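4-carboxymuconolactone decarboxylase (Sinorhizobium meliloti, PDB 4G9Q) is of the carboxymuconolactone decarboxylase family, named for a lyase of benzoate degradation, and may have peroxiredoxin-like activity. Local coordinates at residues R73-R76 against S77-T80; A199-D202 against R203-T207; S233-Q236 against A237-I241. All blocks are in the same frame, centred on the assembly; numbering follows the deposited sequence.

Contact 1: residues R73-R76 against S77-T80; sequences RRDR and SLVT
Leu78 lays its CD1 methyl over one face of the Arg74 guanidinium, 3.5 Å from the plane and nearer its margin than its centre. Leu78 CD1 is 3.6 Å from Arg74 NH1. Arg74 sends CG anti to its own N (chi1 -178°) and then bends at chi2, which swings the charged end forward along the helix to Leu78. The polar contact lies at the edge of the same group. Arg74 NH1 bonds Asp75 OD1 at 2.8 Å in a salt bridge, with the oxygen in the guanidinium plane. NH1 also meets Asp202, and NH2 pairs with Glu109. An alanine here is likely to cost Asp75, Asp202 and Glu109 an arginine partner each and to uncover the Leu78 methyl.

All eight residues form the first two turns of helix 73-86, within the first of two carboxymuconolactone decarboxylase regions of the chain. Backbone i to i+4 bonds run through it, such as Val79 N to Asp75 O at 3.0 Å. Arg76 O takes two donors from opposite faces of its plane: Thr80 N, and Thr80 OG1 at 2.7 Å. The Thr80 hydroxyl also bonds His243, while Arg76 NE bonds Leu71 O.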
ATOM      1  N   ARG A  73      12.729 -10.516  21.782  1.00  8.41           N
ATOM      2  CA  ARG A  73      13.372  -9.890  20.621  1.00  8.99           C
ATOM      3  C   ARG A  73      13.289 -10.760  19.368  1.00  8.38           C
ATOM      4  O   ARG A  73      13.163 -10.241  18.261  1.00  7.85           O
ATOM      5  CB  ARG A  73      14.832  -9.550  20.916  1.00  9.89           C
ATOM      6  CG  ARG A  73      15.038  -8.317  21.779  1.00 12.89           C
ATOM      7  CD  ARG A  73      16.532  -8.046  22.002  1.00 18.61           C
ATOM      8  NE  ARG A  73      17.182  -9.119  22.760  1.00 23.59           N
ATOM      9  CZ  ARG A  73      18.157  -9.905  22.300  1.00 25.79           C
ATOM     10  NH1 ARG A  73      18.635  -9.751  21.072  1.00 27.37           N
ATOM     11  NH2 ARG A  73      18.667 -10.850  23.080  1.00 27.54           N
ATOM     12  N   ARG A  74      13.373 -12.075  19.556  1.00  8.19           N
ATOM     13  CA  ARG A  74      13.247 -13.029  18.455  1.00  7.90           C
ATOM     14  C   ARG A  74      11.891 -12.875  17.760  1.00  7.74           C
ATOM     15  O   ARG A  74      11.826 -12.754  16.530  1.00  7.46           O
ATOM     16  CB  ARG A  74      13.456 -14.461  18.966  1.00  8.26           C
ATOM     17  CG  ARG A  74      13.399 -15.562  17.894  1.00  8.97           C
ATOM     18  CD  ARG A  74      11.979 -16.052  17.680  1.00  9.78           C
ATOM     19  NE  ARG A  74      11.914 -17.309  16.931  1.00 11.68           N
ATOM     20  CZ  ARG A  74      10.796 -18.002  16.743  1.00 11.93           C
ATOM     21  NH1 ARG A  74       9.645 -17.564  17.240  1.00 11.92           N
ATOM     22  NH2 ARG A  74      10.827 -19.137  16.057  1.00 12.85           N
ATOM     23  N   ASP A  75      10.816 -12.869  18.548  1.00  7.26           N
ATOM     24  CA  ASP A  75       9.469 -12.736  17.994  1.00  7.45           C
ATOM     25  C   ASP A  75       9.261 -11.359  17.380  1.00  7.01           C
ATOM     26  O   ASP A  75       8.632 -11.241  16.333  1.00  6.75           O
ATOM     27  CB  ASP A  75       8.398 -12.996  19.053  1.00  7.84           C
ATOM     28  CG  ASP A  75       8.274 -14.463  19.425  1.00  9.53           C
ATOM     29  OD1 ASP A  75       8.610 -15.334  18.598  1.00 11.61           O
ATOM     30  OD2 ASP A  75       7.831 -14.748  20.557  1.00 11.79           O
ATOM     31  N   ARG A  76       9.790 -10.324  18.031  1.00  6.79           N
ATOM     32  CA  ARG A  76       9.715  -8.966  17.474  1.00  6.50           C
ATOM     33  C   ARG A  76      10.419  -8.871  16.119  1.00  6.60           C
ATOM     34  O   ARG A  76       9.949  -8.178  15.215  1.00  6.68           O
ATOM     35  CB  ARG A  76      10.268  -7.925  18.452  1.00  6.43           C
ATOM     36  CG  ARG A  76       9.319  -7.625  19.588  1.00  6.90           C
ATOM     37  CD  ARG A  76       9.872  -6.586  20.559  1.00  6.53           C
ATOM     38  NE  ARG A  76       9.073  -6.629  21.781  1.00  7.26           N
ATOM     39  CZ  ARG A  76       7.946  -5.948  21.969  1.00  6.87           C
ATOM     40  NH1 ARG A  76       7.485  -5.126  21.027  1.00  8.06           N
ATOM     41  NH2 ARG A  76       7.285  -6.080  23.109  1.00  7.66           N
ATOM     42  N   SER A  77      11.538  -9.578  15.977  1.00  6.59           N
ATOM     43  CA  SER A  77      12.240  -9.621  14.695  1.00  6.70           C
ATOM     44  C   SER A  77      11.385 -10.259  13.593  1.00  6.70           C
ATOM     45  O   SER A  77      11.330  -9.740  12.478  1.00  6.42           O
ATOM     46  CB  SER A  77      13.587 -10.334  14.829  1.00  6.85           C
ATOM     47  OG  SER A  77      14.545  -9.505  15.469  1.00  8.67           O
ATOM     48  N   LEU A  78      10.709 -11.366  13.907  1.00  6.75           N
ATOM     49  CA  LEU A  78       9.800 -12.001  12.950  1.00  7.08           C
ATOM     50  C   LEU A  78       8.656 -11.073  12.546  1.00  6.98           C
ATOM     51  O   LEU A  78       8.319 -10.970  11.366  1.00  7.30           O
ATOM     52  CB  LEU A  78       9.239 -13.314  13.504  1.00  7.70           C
ATOM     53  CG  LEU A  78      10.152 -14.539  13.409  1.00  9.38           C
ATOM     54  CD1 LEU A  78       9.552 -15.672  14.228  1.00 11.55           C
ATOM     55  CD2 LEU A  78      10.369 -14.966  11.956  1.00 11.12           C
ATOM     56  N   VAL A  79       8.069 -10.400  13.534  1.00  6.31           N
ATOM     57  CA  VAL A  79       6.986  -9.440  13.299  1.00  6.13           C
ATOM     58  C   VAL A  79       7.453  -8.284  12.410  1.00  6.25           C
ATOM     59  O   VAL A  79       6.740  -7.858  11.492  1.00  6.33           O
ATOM     60  CB  VAL A  79       6.431  -8.902  14.637  1.00  6.23           C
ATOM     61  CG1 VAL A  79       5.510  -7.705  14.424  1.00  5.53           C
ATOM     62  CG2 VAL A  79       5.690 -10.015  15.383  1.00  5.97           C
ATOM     63  N   THR A  80       8.656  -7.791  12.688  1.00  5.72           N
ATOM     64  CA  THR A  80       9.217  -6.658  11.951  1.00  6.05           C
ATOM     65  C   THR A  80       9.528  -7.042  10.502  1.00  6.03           C
ATOM     66  O   THR A  80       9.177  -6.306   9.574  1.00  5.70           O
ATOM     67  CB  THR A  80      10.472  -6.104  12.645  1.00  5.93           C
ATOM     68  OG1 THR A  80      10.153  -5.806  14.011  1.00  6.34           O
ATOM     69  CG2 THR A  80      10.957  -4.820  11.953  1.00  5.90           C
TER

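Contact 2: residues A199-D202 against R203-T207; sequences APRD and RSLVT
The first turns of helix 200-213, within the second carboxymuconolactone decarboxylase region, set Arg201 and Leu205 side by side, one turn apart. Ala199 is the N-cap residue. Its carbonyl oxygen receives Arg203 N at 2.9 Å, nearly straight on. Ser204 N then bonds Pro200 O, and Val206 N bonds Asp202 O at 3.0 Å.

Among the side chains, Arg201 NH1 bonds Asp202 OD1 at 2.9 Å in a salt bridge, and that oxygen lies in the guanidinium plane. Leu205 approaches obliquely, its CD2 4.1 Å from Arg201 NH1. With chi1 at 178°, the Leu205 branch points away from its own backbone N and runs along the arginine. Both charges have stronger partners across the helix interface: Arg201 NH2 meets Asp75, and Asp202 OD1 meets Arg74. The carboxylate oxygen OD1 is thus shared by two arginines, which would probably favour its ionised form.

Further on, Arg203 O accepts both Thr207 N, at 3.1 Å, and Thr207 OG1, at 2.7 Å. The two donors come from opposite faces of the carbonyl. The Arg203 guanidinium leads away from 199-202, to Glu112 and to Arg195 O.

Helix 73-86 packs on the Leu205 side, helix 107-120 on Val206, and helix 220-229 on Ser204 and Thr207.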
ATOM      1  N   ALA A 199       7.346 -23.202  12.612  1.00  8.76           N
ATOM      2  CA  ALA A 199       6.372 -23.779  13.533  1.00  8.79           C
ATOM      3  C   ALA A 199       5.025 -23.100  13.289  1.00  8.49           C
ATOM      4  O   ALA A 199       4.997 -21.915  12.934  1.00  8.24           O
ATOM      5  CB  ALA A 199       6.824 -23.567  14.963  1.00  8.67           C
ATOM      6  N   PRO A 200       3.909 -23.843  13.448  1.00  8.34           N
ATOM      7  CA  PRO A 200       2.577 -23.270  13.218  1.00  8.23           C
ATOM      8  C   PRO A 200       2.361 -21.939  13.937  1.00  8.12           C
ATOM      9  O   PRO A 200       1.820 -21.008  13.338  1.00  7.62           O
ATOM     10  CB  PRO A 200       1.644 -24.352  13.760  1.00  8.63           C
ATOM     11  CG  PRO A 200       2.384 -25.610  13.446  1.00  8.45           C
ATOM     12  CD  PRO A 200       3.817 -25.285  13.758  1.00  8.53           C
ATOM     13  N   ARG A 201       2.799 -21.848  15.195  1.00  8.02           N
ATOM     14  CA  ARG A 201       2.704 -20.600  15.960  1.00  8.42           C
ATOM     15  C   ARG A 201       3.391 -19.436  15.246  1.00  8.03           C
ATOM     16  O   ARG A 201       2.844 -18.332  15.168  1.00  8.16           O
ATOM     17  CB  ARG A 201       3.321 -20.784  17.344  1.00  8.71           C
ATOM     18  CG  ARG A 201       3.314 -19.524  18.191  1.00 10.33           C
ATOM     19  CD  ARG A 201       4.600 -19.449  18.979  1.00 14.33           C
ATOM     20  NE  ARG A 201       4.659 -18.300  19.877  1.00 14.67           N
ATOM     21  CZ  ARG A 201       5.496 -17.275  19.744  1.00 14.15           C
ATOM     22  NH1 ARG A 201       6.358 -17.228  18.734  1.00 12.80           N
ATOM     23  NH2 ARG A 201       5.478 -16.296  20.639  1.00 13.52           N
ATOM     24  N   ASP A 202       4.595 -19.694  14.738  1.00  7.79           N
ATOM     25  CA  ASP A 202       5.394 -18.676  14.066  1.00  7.61           C
ATOM     26  C   ASP A 202       4.846 -18.325  12.685  1.00  6.84           C
ATOM     27  O   ASP A 202       4.914 -17.169  12.269  1.00  6.96           O
ATOM     28  CB  ASP A 202       6.852 -19.123  13.963  1.00  7.99           C
ATOM     29  CG  ASP A 202       7.508 -19.277  15.322  1.00  9.40           C
ATOM     30  OD1 ASP A 202       7.250 -18.436  16.206  1.00 12.32           O
ATOM     31  OD2 ASP A 202       8.287 -20.235  15.509  1.00 11.13           O
ATOM     32  N   ARG A 203       4.309 -19.317  11.978  1.00  6.16           N
ATOM     33  CA  ARG A 203       3.677 -19.057  10.681  1.00  5.69           C
ATOM     34  C   ARG A 203       2.435 -18.180  10.862  1.00  5.84           C
ATOM     35  O   ARG A 203       2.195 -17.263  10.079  1.00  5.69           O
ATOM     36  CB  ARG A 203       3.333 -20.360   9.957  1.00  5.69           C
ATOM     37  CG  ARG A 203       3.018 -20.171   8.476  1.00  5.54           C
ATOM     38  CD  ARG A 203       2.744 -21.501   7.771  1.00  5.57           C
ATOM     39  NE  ARG A 203       3.921 -22.375   7.747  1.00  6.14           N
ATOM     40  CZ  ARG A 203       4.896 -22.308   6.841  1.00  6.15           C
ATOM     41  NH1 ARG A 203       4.867 -21.399   5.868  1.00  5.81           N
ATOM     42  NH2 ARG A 203       5.916 -23.152   6.916  1.00  6.15           N
ATOM     43  N   SER A 204       1.665 -18.456  11.910  1.00  6.04           N
ATOM     44  CA  SER A 204       0.511 -17.627  12.247  1.00  6.55           C
ATOM     45  C   SER A 204       0.952 -16.228  12.673  1.00  6.58           C
ATOM     46  O   SER A 204       0.313 -15.238  12.306  1.00  6.26           O
ATOM     47  CB  SER A 204      -0.321 -18.291  13.344  1.00  6.90           C
ATOM     48  OG  SER A 204      -1.031 -19.408  12.821  1.00  7.81           O
ATOM     49  N   LEU A 205       2.041 -16.154  13.441  1.00  6.92           N
ATOM     50  CA  LEU A 205       2.611 -14.873  13.864  1.00  6.88           C
ATOM     51  C   LEU A 205       2.960 -13.986  12.663  1.00  7.04           C
ATOM     52  O   LEU A 205       2.565 -12.821  12.612  1.00  7.04           O
ATOM     53  CB  LEU A 205       3.842 -15.090  14.756  1.00  7.24           C
ATOM     54  CG  LEU A 205       4.578 -13.839  15.254  1.00  7.59           C
ATOM     55  CD1 LEU A 205       3.649 -12.967  16.094  1.00  8.06           C
ATOM     56  CD2 LEU A 205       5.820 -14.219  16.045  1.00  8.49           C
ATOM     57  N   VAL A 206       3.695 -14.536  11.700  1.00  6.52           N
ATOM     58  CA  VAL A 206       4.067 -13.754  10.516  1.00  6.49           C
ATOM     59  C   VAL A 206       2.837 -13.366   9.682  1.00  6.09           C
ATOM     60  O   VAL A 206       2.791 -12.270   9.122  1.00  6.00           O
ATOM     61  CB  VAL A 206       5.172 -14.429   9.643  1.00  6.76           C
ATOM     62  CG1 VAL A 206       6.504 -14.492  10.403  1.00  7.25           C
ATOM     63  CG2 VAL A 206       4.769 -15.804   9.170  1.00  8.37           C
ATOM     64  N   THR A 207       1.846 -14.257   9.622  1.00  5.68           N
ATOM     65  CA  THR A 207       0.605 -13.979   8.897  1.00  5.60           C
ATOM     66  C   THR A 207      -0.160 -12.817   9.536  1.00  5.52           C
ATOM     67  O   THR A 207      -0.526 -11.869   8.838  1.00  5.02           O
ATOM     68  CB  THR A 207      -0.302 -15.224   8.779  1.00  5.75           C
ATOM     69  OG1 THR A 207       0.456 -16.305   8.223  1.00  6.56           O
ATOM     70  CG2 THR A 207      -1.508 -14.939   7.882  1.00  5.86           C
TER

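Contact 3: residues S233-Q236 against A237-I241; sequences SEEQ and AAEVI
Glu235 and Glu239 stand one turn apart, and Glu235 OE1 comes within 3.7 Å of Glu239 CG. Their carboxylates are like charges, with OE1 of Glu235 4.4 Å from OE2 of Glu239 and the two planes turned 55° apart. One water spans them. It donates to Glu235 OE1 at 2.8 Å and to Glu239 OE2 at 2.6 Å, which would probably ease the repulsion. Glu235 reaches this place with CG between its N and carbonyl carbon (chi1 72°) and a second bend at chi2. This is the loose side, for Glu235 is exposed. Glu239 is buried, and its other oxygen, OE1, is held by Arg68 and Arg76.

The start of helix 234-248 is closed by a capping box. Gln236 N bonds Ser233 OG at 3.1 Å. In return Ser233 N bonds Gln236 OE1 at 3.0 Å, almost straight at 178°, though the donor sits above the amide plane. OE1 also takes a weak bond from Arg201.

The tight part is the backbone and the small side chains that follow. Ala237 N bonds Ser233 O, and Ala238 N bonds Glu234 O. Val240 sets CG2 against Gln236 O at 3.3 Å.

Ala237 packs on helix 220-229, Val240 on Leu205 of helix 200-213, and Ile241 on helix 250-267. Ala238 and Ile241 also meet Val176 and Leu180 of a neighbouring subunit, which brings this helix to a trimer interface.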
ATOM      1  N   SER A 233       0.138 -16.256  22.950  1.00  9.86           N
ATOM      2  CA  SER A 233      -0.702 -15.783  24.058  1.00  9.41           C
ATOM      3  C   SER A 233      -1.415 -14.496  23.678  1.00  9.38           C
ATOM      4  O   SER A 233      -0.999 -13.793  22.751  1.00  9.21           O
ATOM      5  CB  SER A 233       0.113 -15.588  25.340  1.00  9.47           C
ATOM      6  OG  SER A 233       0.991 -14.485  25.223  1.00  8.53           O
ATOM      7  N   GLU A 234      -2.492 -14.189  24.395  1.00  9.45           N
ATOM      8  CA  GLU A 234      -3.225 -12.948  24.162  1.00  9.59           C
ATOM      9  C   GLU A 234      -2.363 -11.709  24.411  1.00  9.55           C
ATOM     10  O   GLU A 234      -2.457 -10.729  23.663  1.00  9.29           O
ATOM     11  CB  GLU A 234      -4.501 -12.905  25.001  1.00  9.87           C
ATOM     12  CG  GLU A 234      -5.533 -13.949  24.575  1.00 10.82           C
ATOM     13  CD  GLU A 234      -6.883 -13.763  25.236  1.00 11.98           C
ATOM     14  OE1 GLU A 234      -7.014 -12.863  26.092  1.00 12.87           O
ATOM     15  OE2 GLU A 234      -7.821 -14.524  24.898  1.00 14.27           O
ATOM     16  N   GLU A 235      -1.515 -11.747  25.441  1.00  9.14           N
ATOM     17  CA  GLU A 235      -0.628 -10.605  25.701  1.00  9.05           C
ATOM     18  C   GLU A 235       0.426 -10.464  24.609  1.00  8.53           C
ATOM     19  O   GLU A 235       0.778  -9.350  24.231  1.00  8.23           O
ATOM     20  CB  GLU A 235       0.001 -10.640  27.106  1.00  9.66           C
ATOM     21  CG  GLU A 235       1.084 -11.697  27.350  1.00 10.71           C
ATOM     22  CD  GLU A 235       2.484 -11.263  26.914  1.00 12.60           C
ATOM     23  OE1 GLU A 235       2.716 -10.052  26.667  1.00 13.26           O
ATOM     24  OE2 GLU A 235       3.363 -12.147  26.820  1.00 12.34           O
ATOM     25  N   GLN A 236       0.917 -11.595  24.097  1.00  7.99           N
ATOM     26  CA  GLN A 236       1.848 -11.570  22.966  1.00  8.00           C
ATOM     27  C   GLN A 236       1.183 -10.921  21.750  1.00  7.87           C
ATOM     28  O   GLN A 236       1.789 -10.077  21.085  1.00  7.44           O
ATOM     29  CB  GLN A 236       2.358 -12.978  22.639  1.00  8.13           C
ATOM     30  CG  GLN A 236       3.482 -13.439  23.581  1.00  8.43           C
ATOM     31  CD  GLN A 236       3.767 -14.933  23.530  1.00 10.88           C
ATOM     32  OE1 GLN A 236       3.061 -15.704  22.878  1.00 10.15           O
ATOM     33  NE2 GLN A 236       4.809 -15.348  24.243  1.00 11.90           N
ATOM     34  N   ALA A 237      -0.066 -11.305  21.478  1.00  7.94           N
ATOM     35  CA  ALA A 237      -0.829 -10.733  20.367  1.00  7.86           C
ATOM     36  C   ALA A 237      -1.016  -9.230  20.543  1.00  7.74           C
ATOM     37  O   ALA A 237      -0.921  -8.473  19.581  1.00  7.85           O
ATOM     38  CB  ALA A 237      -2.179 -11.435  20.217  1.00  7.97           C
ATOM     39  N   ALA A 238      -1.265  -8.798  21.779  1.00  7.78           N
ATOM     40  CA  ALA A 238      -1.387  -7.373  22.079  1.00  7.48           C
ATOM     41  C   ALA A 238      -0.061  -6.658  21.819  1.00  7.38           C
ATOM     42  O   ALA A 238      -0.048  -5.534  21.318  1.00  7.44           O
ATOM     43  CB  ALA A 238      -1.845  -7.163  23.521  1.00  8.14           C
ATOM     44  N   GLU A 239       1.049  -7.315  22.152  1.00  7.13           N
ATOM     45  CA  GLU A 239       2.378  -6.752  21.898  1.00  7.08           C
ATOM     46  C   GLU A 239       2.674  -6.664  20.404  1.00  6.80           C
ATOM     47  O   GLU A 239       3.338  -5.727  19.966  1.00  6.35           O
ATOM     48  CB  GLU A 239       3.479  -7.554  22.605  1.00  7.56           C
ATOM     49  CG  GLU A 239       3.444  -7.480  24.141  1.00  8.72           C
ATOM     50  CD  GLU A 239       3.789  -6.103  24.709  1.00 11.12           C
ATOM     51  OE1 GLU A 239       4.530  -5.327  24.065  1.00 12.10           O
ATOM     52  OE2 GLU A 239       3.324  -5.801  25.829  1.00 13.43           O
ATOM     53  N   VAL A 240       2.191  -7.644  19.638  1.00  6.69           N
ATOM     54  CA  VAL A 240       2.339  -7.638  18.173  1.00  6.48           C
ATOM     55  C   VAL A 240       1.661  -6.395  17.585  1.00  6.33           C
ATOM     56  O   VAL A 240       2.264  -5.646  16.815  1.00  5.98           O
ATOM     57  CB  VAL A 240       1.769  -8.933  17.525  1.00  6.70           C
ATOM     58  CG1 VAL A 240       1.719  -8.805  16.007  1.00  6.92           C
ATOM     59  CG2 VAL A 240       2.604 -10.145  17.923  1.00  7.29           C
ATOM     60  N   ILE A 241       0.415  -6.168  17.981  1.00  6.51           N
ATOM     61  CA  ILE A 241      -0.336  -4.998  17.533  1.00  6.51           C
ATOM     62  C   ILE A 241       0.383  -3.712  17.948  1.00  6.50           C
ATOM     63  O   ILE A 241       0.489  -2.774  17.159  1.00  6.81           O
ATOM     64  CB  ILE A 241      -1.788  -5.021  18.062  1.00  6.66           C
ATOM     65  CG1 ILE A 241      -2.527  -6.243  17.500  1.00  6.95           C
ATOM     66  CG2 ILE A 241      -2.526  -3.731  17.699  1.00  6.76           C
ATOM     67  CD1 ILE A 241      -3.891  -6.506  18.128  1.00  8.09           C
TER
HETATM   68  O   HOH W   1       2.066  -7.482  27.445  1.00 16.55           O

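In the fold
Contacts 1, 2 and 3 follow in series along the chain, each at the start of its own helix: 73-86, 200-213 and 234-248. Their centres lie 11 to 13 Å apart. Contact 1 falls in the first carboxymuconolactone decarboxylase region, and contacts 2 and 3 in the second. Contacts 1 and 2 show a matching Arg-Asp pair and a matching threonine, consistent with a repeated family unit. The two pairs are joined crosswise by salt bridges. Contact 3 closes the group through Glu239 and Arg76. Val79, Leu205 and Val240 pack together between the three helices. The three helices thus tie both regions into one all-helical core.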